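Local coordinates for protein CDP-glucose-4,6-dehydratase (Yersinia pseudotuberculosis, PDB 1RKX) that probably catalyses the NAD-dependent conversion of CDP-D-glucose to its 4-keto-6-deoxy derivative, as a member of the short-chain dehydrogenase/reductase family, at residues G194-G199 with Q233-P238; A189-G194 with W260-N265. All coordinates share one frame; numbering follows the deposited sequence.

Contact 1. Residues G194-G199 with Q233-P238. With NAD (nicotinamide-adenine-dinucleotide), chain G.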
ATOM      1  N   GLY C 194      11.089  -3.910 -20.860  1.00 19.80           N
ATOM      2  CA  GLY C 194      10.480  -3.285 -22.016  1.00 20.90           C
ATOM      3  C   GLY C 194      11.425  -2.343 -22.737  1.00 21.72           C
ATOM      4  O   GLY C 194      12.604  -2.246 -22.391  1.00 19.96           O
ATOM      5  N   ASN C 195      10.908  -1.658 -23.752  1.00 20.59           N
ATOM      6  CA  ASN C 195      11.697  -0.690 -24.515  1.00 22.83           C
ATOM      7  C   ASN C 195      13.005  -1.285 -25.029  1.00 22.91           C
ATOM      8  O   ASN C 195      14.068  -0.670 -24.923  1.00 23.16           O
ATOM      9  CB  ASN C 195      12.011   0.513 -23.631  1.00 25.93           C
ATOM     10  CG  ASN C 195      10.830   0.924 -22.775  1.00 30.45           C
ATOM     11  OD1 ASN C 195       9.807   1.387 -23.282  1.00 29.40           O
ATOM     12  ND2 ASN C 195      10.962   0.740 -21.467  1.00 32.65           N
ATOM     13  N   VAL C 196      12.923  -2.482 -25.590  1.00 22.65           N
ATOM     14  CA  VAL C 196      14.103  -3.159 -26.096  1.00 25.49           C
ATOM     15  C   VAL C 196      14.421  -2.730 -27.521  1.00 21.50           C
ATOM     16  O   VAL C 196      13.541  -2.704 -28.387  1.00 20.43           O
ATOM     17  CB  VAL C 196      13.900  -4.684 -26.052  1.00 26.29           C
ATOM     18  CG1 VAL C 196      15.126  -5.383 -26.564  1.00 30.76           C
ATOM     19  CG2 VAL C 196      13.597  -5.120 -24.627  1.00 29.11           C
ATOM     20  N   ILE C 197      15.681  -2.375 -27.760  1.00 20.50           N
ATOM     21  CA  ILE C 197      16.113  -1.957 -29.084  1.00 21.20           C
ATOM     22  C   ILE C 197      17.391  -2.690 -29.487  1.00 21.06           C
ATOM     23  O   ILE C 197      18.134  -3.189 -28.641  1.00 19.95           O
ATOM     24  CB  ILE C 197      16.356  -0.429 -29.151  1.00 22.02           C
ATOM     25  CG1 ILE C 197      17.332  -0.004 -28.048  1.00 23.27           C
ATOM     26  CG2 ILE C 197      15.020   0.314 -29.041  1.00 22.89           C
ATOM     27  CD1 ILE C 197      17.724   1.468 -28.098  1.00 24.79           C
ATOM     28  N   GLY C 198      17.633  -2.762 -30.789  1.00 19.24           N
ATOM     29  CA  GLY C 198      18.815  -3.439 -31.274  1.00 22.21           C
ATOM     30  C   GLY C 198      18.758  -3.684 -32.769  1.00 22.25           C
ATOM     31  O   GLY C 198      17.741  -3.447 -33.417  1.00 21.55           O
ATOM     32  N   GLY C 199      19.865  -4.150 -33.330  1.00 21.90           N
ATOM     33  CA  GLY C 199      19.863  -4.432 -34.748  1.00 21.26           C
ATOM     34  C   GLY C 199      18.953  -5.625 -34.975  1.00 21.68           C
ATOM     35  O   GLY C 199      18.868  -6.515 -34.123  1.00 21.13           O
ATOM     36  N   GLN C 233      16.868   0.217 -23.861  1.00 20.39           N
ATOM     37  CA  GLN C 233      17.971  -0.676 -23.519  1.00 18.89           C
ATOM     38  C   GLN C 233      18.241  -1.626 -24.677  1.00 19.74           C
ATOM     39  O   GLN C 233      17.316  -2.068 -25.366  1.00 19.65           O
ATOM     40  CB  GLN C 233      17.649  -1.479 -22.259  1.00 19.72           C
ATOM     41  CG  GLN C 233      16.359  -2.284 -22.343  1.00 20.40           C
ATOM     42  CD  GLN C 233      16.030  -3.003 -21.051  1.00 20.32           C
ATOM     43  OE1 GLN C 233      14.889  -3.430 -20.836  1.00 20.81           O
ATOM     44  NE2 GLN C 233      17.029  -3.153 -20.184  1.00 17.26           N
ATOM     45  N   HIS C 234      19.513  -1.934 -24.897  1.00 20.11           N
ATOM     46  CA  HIS C 234      19.877  -2.845 -25.969  1.00 19.01           C
ATOM     47  C   HIS C 234      19.284  -4.201 -25.608  1.00 18.40           C
ATOM     48  O   HIS C 234      19.258  -4.590 -24.434  1.00 18.14           O
ATOM     49  CB  HIS C 234      21.398  -2.931 -26.098  1.00 18.78           C
ATOM     50  CG  HIS C 234      21.861  -3.662 -27.319  1.00 20.62           C
ATOM     51  ND1 HIS C 234      21.849  -5.038 -27.415  1.00 21.98           N
ATOM     52  CD2 HIS C 234      22.332  -3.207 -28.504  1.00 22.80           C
ATOM     53  CE1 HIS C 234      22.297  -5.398 -28.605  1.00 20.63           C
ATOM     54  NE2 HIS C 234      22.596  -4.307 -29.286  1.00 24.24           N
ATOM     55  N   VAL C 235      18.807  -4.915 -26.621  1.00 18.49           N
ATOM     56  CA  VAL C 235      18.187  -6.217 -26.422  1.00 18.59           C
ATOM     57  C   VAL C 235      19.031  -7.194 -25.601  1.00 19.18           C
ATOM     58  O   VAL C 235      18.493  -8.017 -24.865  1.00 17.18           O
ATOM     59  CB  VAL C 235      17.811  -6.857 -27.790  1.00 19.04           C
ATOM     60  CG1 VAL C 235      19.054  -7.034 -28.657  1.00 18.59           C
ATOM     61  CG2 VAL C 235      17.100  -8.188 -27.565  1.00 20.64           C
ATOM     62  N   LEU C 236      20.352  -7.103 -25.705  1.00 18.15           N
ATOM     63  CA  LEU C 236      21.201  -8.013 -24.947  1.00 18.28           C
ATOM     64  C   LEU C 236      21.204  -7.748 -23.435  1.00 18.59           C
ATOM     65  O   LEU C 236      21.547  -8.632 -22.653  1.00 19.92           O
ATOM     66  CB  LEU C 236      22.632  -7.970 -25.490  1.00 18.12           C
ATOM     67  CG  LEU C 236      22.790  -8.393 -26.956  1.00 19.38           C
ATOM     68  CD1 LEU C 236      24.251  -8.274 -27.370  1.00 20.57           C
ATOM     69  CD2 LEU C 236      22.291  -9.831 -27.143  1.00 19.53           C
ATOM     70  N   GLU C 237      20.815  -6.543 -23.023  1.00 19.60           N
ATOM     71  CA  GLU C 237      20.791  -6.204 -21.598  1.00 18.24           C
ATOM     72  C   GLU C 237      19.788  -7.070 -20.824  1.00 17.20           C
ATOM     73  O   GLU C 237      20.170  -7.779 -19.897  1.00 15.14           O
ATOM     74  CB  GLU C 237      20.486  -4.713 -21.419  1.00 19.09           C
ATOM     75  CG  GLU C 237      21.487  -3.795 -22.141  1.00 20.54           C
ATOM     76  CD  GLU C 237      22.697  -3.408 -21.293  1.00 22.42           C
ATOM     77  OE1 GLU C 237      23.257  -4.274 -20.580  1.00 22.65           O
ATOM     78  OE2 GLU C 237      23.103  -2.228 -21.352  1.00 20.19           O
ATOM     79  N   PRO C 238      18.492  -7.019 -21.178  1.00 16.11           N
ATOM     80  CA  PRO C 238      17.578  -7.870 -20.417  1.00 18.33           C
ATOM     81  C   PRO C 238      17.871  -9.353 -20.640  1.00 17.43           C
ATOM     82  O   PRO C 238      17.737 -10.158 -19.721  1.00 17.65           O
ATOM     83  CB  PRO C 238      16.197  -7.459 -20.933  1.00 17.05           C
ATOM     84  CG  PRO C 238      16.482  -6.965 -22.331  1.00 17.61           C
ATOM     85  CD  PRO C 238      17.751  -6.168 -22.125  1.00 16.66           C
TER
HETATM   86  PA  NAD G 360       8.405 -10.305 -31.863  1.00 19.30           P
HETATM   87  O1A NAD G 360       7.098 -10.019 -32.494  1.00 17.42           O
HETATM   88  O2A NAD G 360       9.623 -10.020 -32.668  1.00 16.65           O
HETATM   89  O5B NAD G 360       8.480 -11.840 -31.388  1.00 17.95           O
HETATM   90  C5B NAD G 360       7.262 -12.504 -30.973  1.00 20.21           C
HETATM   91  C4B NAD G 360       7.389 -14.021 -31.123  1.00 18.90           C
HETATM   92  O4B NAD G 360       6.090 -14.486 -30.691  1.00 19.17           O
HETATM   93  C3B NAD G 360       7.533 -14.466 -32.570  1.00 17.88           C
HETATM   94  O3B NAD G 360       8.627 -15.404 -32.617  1.00 15.33           O
HETATM   95  C2B NAD G 360       6.174 -15.067 -32.872  1.00 17.82           C
HETATM   96  O2B NAD G 360       6.207 -16.074 -33.922  1.00 18.41           O
HETATM   97  C1B NAD G 360       5.756 -15.571 -31.515  1.00 18.30           C
HETATM   98  N9A NAD G 360       4.324 -15.808 -31.422  1.00 19.67           N
HETATM   99  C8A NAD G 360       3.317 -14.880 -31.389  1.00 19.70           C
HETATM  100  N7A NAD G 360       2.102 -15.417 -31.315  1.00 19.19           N
HETATM  101  C5A NAD G 360       2.342 -16.777 -31.302  1.00 20.48           C
HETATM  102  C6A NAD G 360       1.465 -17.883 -31.240  1.00 19.75           C
HETATM  103  N6A NAD G 360       0.151 -17.833 -31.176  1.00 21.75           N
HETATM  104  N1A NAD G 360       2.024 -19.134 -31.246  1.00 21.22           N
HETATM  105  C2A NAD G 360       3.393 -19.222 -31.315  1.00 19.89           C
HETATM  106  N3A NAD G 360       4.300 -18.272 -31.376  1.00 20.28           N
HETATM  107  C4A NAD G 360       3.707 -17.046 -31.367  1.00 19.51           C
HETATM  108  O3  NAD G 360       8.463  -9.547 -30.501  1.00 18.33           O
HETATM  109  PN  NAD G 360       9.649  -9.442 -29.378  1.00 24.80           P
HETATM  110  O1N NAD G 360      10.006  -8.021 -29.360  1.00 20.03           O
HETATM  111  O2N NAD G 360      10.766 -10.327 -29.796  1.00 20.63           O
HETATM  112  O5D NAD G 360       8.901  -9.839 -28.042  1.00 22.27           O
HETATM  113  C5D NAD G 360       9.362 -11.010 -27.360  1.00 19.96           C
HETATM  114  C4D NAD G 360       8.594 -11.192 -26.065  1.00 20.25           C
HETATM  115  O4D NAD G 360       8.976 -10.043 -25.238  1.00 18.53           O
HETATM  116  C3D NAD G 360       7.066 -11.144 -26.101  1.00 19.84           C
HETATM  117  O3D NAD G 360       6.567 -11.960 -25.022  1.00 18.57           O
HETATM  118  C2D NAD G 360       6.786  -9.668 -25.850  1.00 18.41           C
HETATM  119  O2D NAD G 360       5.443  -9.485 -25.370  1.00 14.64           O
HETATM  120  C1D NAD G 360       7.826  -9.354 -24.807  1.00 20.09           C
HETATM  121  N1N NAD G 360       8.087  -7.923 -24.703  1.00 19.94           N
HETATM  122  C2N NAD G 360       8.852  -7.219 -25.650  1.00 19.79           C
HETATM  123  C3N NAD G 360       9.171  -5.769 -25.461  1.00 21.71           C
HETATM  124  C7N NAD G 360      10.025  -5.120 -26.471  1.00 22.33           C
HETATM  125  O7N NAD G 360      10.298  -3.924 -26.285  1.00 21.74           O
HETATM  126  N7N NAD G 360      10.510  -5.757 -27.558  1.00 21.40           N
HETATM  127  C4N NAD G 360       8.528  -5.030 -24.308  1.00 21.57           C
HETATM  128  C5N NAD G 360       7.724  -5.922 -23.417  1.00 21.82           C
HETATM  129  C6N NAD G 360       7.535  -7.212 -23.593  1.00 20.82           C
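I197 lies beside Q233 and H234 as the short strand 196-197 runs parallel to the end of strand 229-234. Three backbone bonds join them: Q233 N gives to N195 O, I197 N to Q233 O at 2.9 Å, and V235 N to I197 O at 2.7 Å. The last of these lies where strand 229-234 turns into helix 236-251. Packing is tight on the V196 side. The CG1 branch of V196 stands trans to the backbone N (chi1 -179°), which sets this methyl against V235, 3.6 Å from V235 CG2, while V196 CG2 reaches P238 CG at 4.1 Å and lies beside the nicotinamide carboxamide. F20 of helix 20-31 closes over both valines. The N195 side is looser: the nearest approach of this partly exposed side chain to residues 233-238, N195 CB to Q233 N, is 4.9 Å, and it rests instead on R230, P231 and W232. At the start of the helix, H234 caps it with its own ring. ND1 accepts the L236 N-H in the ring plane at 3.1 Å, almost straight (172°), and I197 O lies over one face, offset toward the rim. With ND1 accepting, the hydrogen bond between NE2 and E349 is consistent with a proton on NE2. The cofactor is held by main chain as well: V196 N donates to the amide oxygen O7N of NAD at 3.1 Å. That nearly straight bond (167°) is consistent with a defined rotation of the carboxamide, so a peptide N-H of a strand paired with its neighbour may contribute to orienting the nicotinamide ring.

Contact 2. Residues A189-G194 with W260-N265. With NAD (nicotinamide-adenine-dinucleotide), chain G.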
ATOM      1  N   ALA C 189      10.004 -18.740 -12.863  1.00 16.27           N
ATOM      2  CA  ALA C 189      10.073 -17.301 -12.644  1.00 17.25           C
ATOM      3  C   ALA C 189       9.512 -16.508 -13.823  1.00 17.57           C
ATOM      4  O   ALA C 189       9.336 -17.039 -14.919  1.00 14.94           O
ATOM      5  CB  ALA C 189      11.522 -16.885 -12.402  1.00 16.63           C
ATOM      6  N   THR C 190       9.211 -15.237 -13.579  1.00 15.01           N
ATOM      7  CA  THR C 190       8.746 -14.359 -14.642  1.00 16.29           C
ATOM      8  C   THR C 190       9.747 -13.216 -14.725  1.00 15.43           C
ATOM      9  O   THR C 190      10.374 -12.857 -13.724  1.00 17.01           O
ATOM     10  CB  THR C 190       7.327 -13.781 -14.384  1.00 15.74           C
ATOM     11  OG1 THR C 190       7.279 -13.147 -13.099  1.00 14.57           O
ATOM     12  CG2 THR C 190       6.280 -14.887 -14.461  1.00 15.31           C
ATOM     13  N   VAL C 191       9.921 -12.666 -15.921  1.00 15.71           N
ATOM     14  CA  VAL C 191      10.843 -11.557 -16.115  1.00 16.56           C
ATOM     15  C   VAL C 191      10.099 -10.415 -16.796  1.00 16.36           C
ATOM     16  O   VAL C 191       9.357 -10.612 -17.759  1.00 14.99           O
ATOM     17  CB  VAL C 191      12.091 -11.983 -16.937  1.00 16.80           C
ATOM     18  CG1 VAL C 191      12.926 -12.957 -16.117  1.00 16.39           C
ATOM     19  CG2 VAL C 191      11.683 -12.618 -18.256  1.00 17.22           C
ATOM     20  N   ARG C 192      10.306  -9.215 -16.276  1.00 13.99           N
ATOM     21  CA  ARG C 192       9.625  -8.030 -16.769  1.00 17.06           C
ATOM     22  C   ARG C 192      10.609  -7.000 -17.305  1.00 16.20           C
ATOM     23  O   ARG C 192      11.477  -6.520 -16.573  1.00 15.71           O
ATOM     24  CB  ARG C 192       8.798  -7.444 -15.618  1.00 13.71           C
ATOM     25  CG  ARG C 192       7.918  -8.498 -14.940  1.00 15.60           C
ATOM     26  CD  ARG C 192       7.516  -8.120 -13.516  1.00 16.23           C
ATOM     27  NE  ARG C 192       6.784  -9.204 -12.857  1.00 14.42           N
ATOM     28  CZ  ARG C 192       6.433  -9.204 -11.578  1.00 14.03           C
ATOM     29  NH1 ARG C 192       6.749  -8.180 -10.800  1.00 14.73           N
ATOM     30  NH2 ARG C 192       5.753 -10.226 -11.078  1.00 14.15           N
ATOM     31  N   ALA C 193      10.461  -6.658 -18.580  1.00 16.10           N
ATOM     32  CA  ALA C 193      11.340  -5.689 -19.224  1.00 19.61           C
ATOM     33  C   ALA C 193      10.647  -5.090 -20.440  1.00 20.45           C
ATOM     34  O   ALA C 193       9.726  -5.690 -20.994  1.00 21.13           O
ATOM     35  CB  ALA C 193      12.639  -6.373 -19.650  1.00 19.24           C
ATOM     36  N   GLY C 194      11.089  -3.910 -20.860  1.00 19.80           N
ATOM     37  CA  GLY C 194      10.480  -3.285 -22.016  1.00 20.90           C
ATOM     38  C   GLY C 194      11.425  -2.343 -22.737  1.00 21.72           C
ATOM     39  O   GLY C 194      12.604  -2.246 -22.391  1.00 19.96           O
ATOM     40  N   TRP C 260      10.899 -10.826 -11.692  1.00 14.80           N
ATOM     41  CA  TRP C 260      12.097  -9.991 -11.759  1.00 15.74           C
ATOM     42  C   TRP C 260      12.060  -8.883 -12.808  1.00 17.02           C
ATOM     43  O   TRP C 260      11.744  -9.132 -13.968  1.00 16.31           O
ATOM     44  CB  TRP C 260      13.326 -10.860 -12.054  1.00 16.05           C
ATOM     45  CG  TRP C 260      13.548 -11.967 -11.081  1.00 16.99           C
ATOM     46  CD1 TRP C 260      12.900 -13.168 -11.041  1.00 17.26           C
ATOM     47  CD2 TRP C 260      14.467 -11.966  -9.986  1.00 17.09           C
ATOM     48  NE1 TRP C 260      13.360 -13.918  -9.985  1.00 17.57           N
ATOM     49  CE2 TRP C 260      14.322 -13.204  -9.320  1.00 18.71           C
ATOM     50  CE3 TRP C 260      15.399 -11.038  -9.500  1.00 19.21           C
ATOM     51  CZ2 TRP C 260      15.076 -13.541  -8.187  1.00 17.81           C
ATOM     52  CZ3 TRP C 260      16.153 -11.370  -8.372  1.00 20.32           C
ATOM     53  CH2 TRP C 260      15.983 -12.616  -7.729  1.00 19.45           C
ATOM     54  N   ASN C 261      12.418  -7.670 -12.389  1.00 14.65           N
ATOM     55  CA  ASN C 261      12.473  -6.502 -13.268  1.00 17.84           C
ATOM     56  C   ASN C 261      13.866  -6.342 -13.881  1.00 17.92           C
ATOM     57  O   ASN C 261      14.875  -6.501 -13.193  1.00 17.39           O
ATOM     58  CB  ASN C 261      12.214  -5.211 -12.484  1.00 15.90           C
ATOM     59  CG  ASN C 261      10.765  -5.017 -12.089  1.00 16.76           C
ATOM     60  OD1 ASN C 261      10.469  -4.190 -11.228  1.00 22.09           O
ATOM     61  ND2 ASN C 261       9.860  -5.747 -12.717  1.00 15.89           N
ATOM     62  N   PHE C 262      13.917  -5.996 -15.162  1.00 16.94           N
ATOM     63  CA  PHE C 262      15.188  -5.730 -15.827  1.00 18.47           C
ATOM     64  C   PHE C 262      15.018  -4.463 -16.651  1.00 20.48           C
ATOM     65  O   PHE C 262      14.090  -4.342 -17.456  1.00 20.25           O
ATOM     66  CB  PHE C 262      15.632  -6.898 -16.719  1.00 18.76           C
ATOM     67  CG  PHE C 262      16.005  -8.140 -15.952  1.00 16.12           C
ATOM     68  CD1 PHE C 262      15.114  -9.199 -15.848  1.00 14.92           C
ATOM     69  CD2 PHE C 262      17.246  -8.244 -15.323  1.00 18.08           C
ATOM     70  CE1 PHE C 262      15.446 -10.348 -15.133  1.00 16.52           C
ATOM     71  CE2 PHE C 262      17.590  -9.393 -14.601  1.00 16.10           C
ATOM     72  CZ  PHE C 262      16.692 -10.442 -14.507  1.00 16.54           C
ATOM     73  N   GLY C 263      15.909  -3.506 -16.429  1.00 19.75           N
ATOM     74  CA  GLY C 263      15.836  -2.253 -17.147  1.00 19.79           C
ATOM     75  C   GLY C 263      17.121  -1.464 -16.997  1.00 19.46           C
ATOM     76  O   GLY C 263      18.006  -1.860 -16.245  1.00 21.19           O
ATOM     77  N   PRO C 264      17.249  -0.333 -17.701  1.00 19.84           N
ATOM     78  CA  PRO C 264      18.440   0.519 -17.654  1.00 20.22           C
ATOM     79  C   PRO C 264      18.430   1.468 -16.459  1.00 22.21           C
ATOM     80  O   PRO C 264      17.420   1.602 -15.768  1.00 19.71           O
ATOM     81  CB  PRO C 264      18.355   1.276 -18.967  1.00 18.35           C
ATOM     82  CG  PRO C 264      16.873   1.532 -19.063  1.00 18.40           C
ATOM     83  CD  PRO C 264      16.270   0.191 -18.673  1.00 19.21           C
ATOM     84  N   ASN C 265      19.554   2.140 -16.230  1.00 26.97           N
ATOM     85  CA  ASN C 265      19.642   3.092 -15.132  1.00 29.98           C
ATOM     86  C   ASN C 265      18.899   4.346 -15.572  1.00 28.39           C
ATOM     87  O   ASN C 265      19.074   4.812 -16.699  1.00 26.28           O
ATOM     88  CB  ASN C 265      21.107   3.402 -14.828  1.00 36.59           C
ATOM     89  CG  ASN C 265      21.887   2.161 -14.435  1.00 43.67           C
ATOM     90  OD1 ASN C 265      21.426   1.359 -13.620  1.00 47.30           O
ATOM     91  ND2 ASN C 265      23.074   1.997 -15.010  1.00 48.10           N
TER
HETATM   92  PA  NAD G 360       8.405 -10.305 -31.863  1.00 19.30           P
HETATM   93  O1A NAD G 360       7.098 -10.019 -32.494  1.00 17.42           O
HETATM   94  O2A NAD G 360       9.623 -10.020 -32.668  1.00 16.65           O
HETATM   95  O5B NAD G 360       8.480 -11.840 -31.388  1.00 17.95           O
HETATM   96  C5B NAD G 360       7.262 -12.504 -30.973  1.00 20.21           C
HETATM   97  C4B NAD G 360       7.389 -14.021 -31.123  1.00 18.90           C
HETATM   98  O4B NAD G 360       6.090 -14.486 -30.691  1.00 19.17           O
HETATM   99  C3B NAD G 360       7.533 -14.466 -32.570  1.00 17.88           C
HETATM  100  O3B NAD G 360       8.627 -15.404 -32.617  1.00 15.33           O
HETATM  101  C2B NAD G 360       6.174 -15.067 -32.872  1.00 17.82           C
HETATM  102  O2B NAD G 360       6.207 -16.074 -33.922  1.00 18.41           O
HETATM  103  C1B NAD G 360       5.756 -15.571 -31.515  1.00 18.30           C
HETATM  104  N9A NAD G 360       4.324 -15.808 -31.422  1.00 19.67           N
HETATM  105  C8A NAD G 360       3.317 -14.880 -31.389  1.00 19.70           C
HETATM  106  N7A NAD G 360       2.102 -15.417 -31.315  1.00 19.19           N
HETATM  107  C5A NAD G 360       2.342 -16.777 -31.302  1.00 20.48           C
HETATM  108  C6A NAD G 360       1.465 -17.883 -31.240  1.00 19.75           C
HETATM  109  N6A NAD G 360       0.151 -17.833 -31.176  1.00 21.75           N
HETATM  110  N1A NAD G 360       2.024 -19.134 -31.246  1.00 21.22           N
HETATM  111  C2A NAD G 360       3.393 -19.222 -31.315  1.00 19.89           C
HETATM  112  N3A NAD G 360       4.300 -18.272 -31.376  1.00 20.28           N
HETATM  113  C4A NAD G 360       3.707 -17.046 -31.367  1.00 19.51           C
HETATM  114  O3  NAD G 360       8.463  -9.547 -30.501  1.00 18.33           O
HETATM  115  PN  NAD G 360       9.649  -9.442 -29.378  1.00 24.80           P
HETATM  116  O1N NAD G 360      10.006  -8.021 -29.360  1.00 20.03           O
HETATM  117  O2N NAD G 360      10.766 -10.327 -29.796  1.00 20.63           O
HETATM  118  O5D NAD G 360       8.901  -9.839 -28.042  1.00 22.27           O
HETATM  119  C5D NAD G 360       9.362 -11.010 -27.360  1.00 19.96           C
HETATM  120  C4D NAD G 360       8.594 -11.192 -26.065  1.00 20.25           C
HETATM  121  O4D NAD G 360       8.976 -10.043 -25.238  1.00 18.53           O
HETATM  122  C3D NAD G 360       7.066 -11.144 -26.101  1.00 19.84           C
HETATM  123  O3D NAD G 360       6.567 -11.960 -25.022  1.00 18.57           O
HETATM  124  C2D NAD G 360       6.786  -9.668 -25.850  1.00 18.41           C
HETATM  125  O2D NAD G 360       5.443  -9.485 -25.370  1.00 14.64           O
HETATM  126  C1D NAD G 360       7.826  -9.354 -24.807  1.00 20.09           C
HETATM  127  N1N NAD G 360       8.087  -7.923 -24.703  1.00 19.94           N
HETATM  128  C2N NAD G 360       8.852  -7.219 -25.650  1.00 19.79           C
HETATM  129  C3N NAD G 360       9.171  -5.769 -25.461  1.00 21.71           C
HETATM  130  C7N NAD G 360      10.025  -5.120 -26.471  1.00 22.33           C
HETATM  131  O7N NAD G 360      10.298  -3.924 -26.285  1.00 21.74           O
HETATM  132  N7N NAD G 360      10.510  -5.757 -27.558  1.00 21.40           N
HETATM  133  C4N NAD G 360       8.528  -5.030 -24.308  1.00 21.57           C
HETATM  134  C5N NAD G 360       7.724  -5.922 -23.417  1.00 21.82           C
HETATM  135  C6N NAD G 360       7.535  -7.212 -23.593  1.00 20.82           C
HETATM  136  O   HOH W   1      12.621  -2.615 -18.939  1.00 18.59           O
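W260 turns the edge of its indole toward the neighbouring strand, with T190 O in the ring plane 3.7 Å from W260 CD1 and A189 CB also at that edge; K309 makes a cation-pi contact with the same indole. The F262 ring likewise meets V191 by an edge, F262 CE1 touching V191 CG1 at 3.8 Å, and packs edge-to-face with W316. The methyl reaches it because V191 CG1 is anti to the carbonyl carbon, beside the backbone N (chi1 -68°). Near the plane of the R192 guanidinium, at its edge, lies the amide end of N261, which also rests against the aliphatic part of the extended arginine chain; E165 pairs with R192 NE in a salt bridge, while Y136 and the E147 carbonyl bind NH1. These side chains flank the parallel pairing of strand 187-192 with 259-261, the outermost strand at one end of the seven-stranded Rossmann sheet. W260 N bonds T190 O, R192 N bonds W260 O at 2.7 Å, and F262 N bonds R192 O at 2.9 Å. Beyond this ladder the chains diverge, and a water accepts from G194 N at 2.8 Å and donates to F262 O. A193 O faces the cofactor, 3.2 Å from NAD C5N.

Contacts 1 and 2, with centres 11 Å apart, share G194, where the chain leaves the Rossmann sheet through strand 187-192 and passes to the small mixed sheet containing 196-197. At this junction G194 CA approaches NAD C4N, the hydride-carrying carbon of nicotinamide, to 3.5 Å, so both contacts border one part of the cofactor pocket. Helix 236-251 connects them further: it begins in contact 1, packs Y242 and L245 against V191 of contact 2, and is followed by strand 259-261. The side-chain end of Q233 completes the join, packing against A193, F262, G263 and P264, while K161, T18 and D65 bind NAD elsewhere.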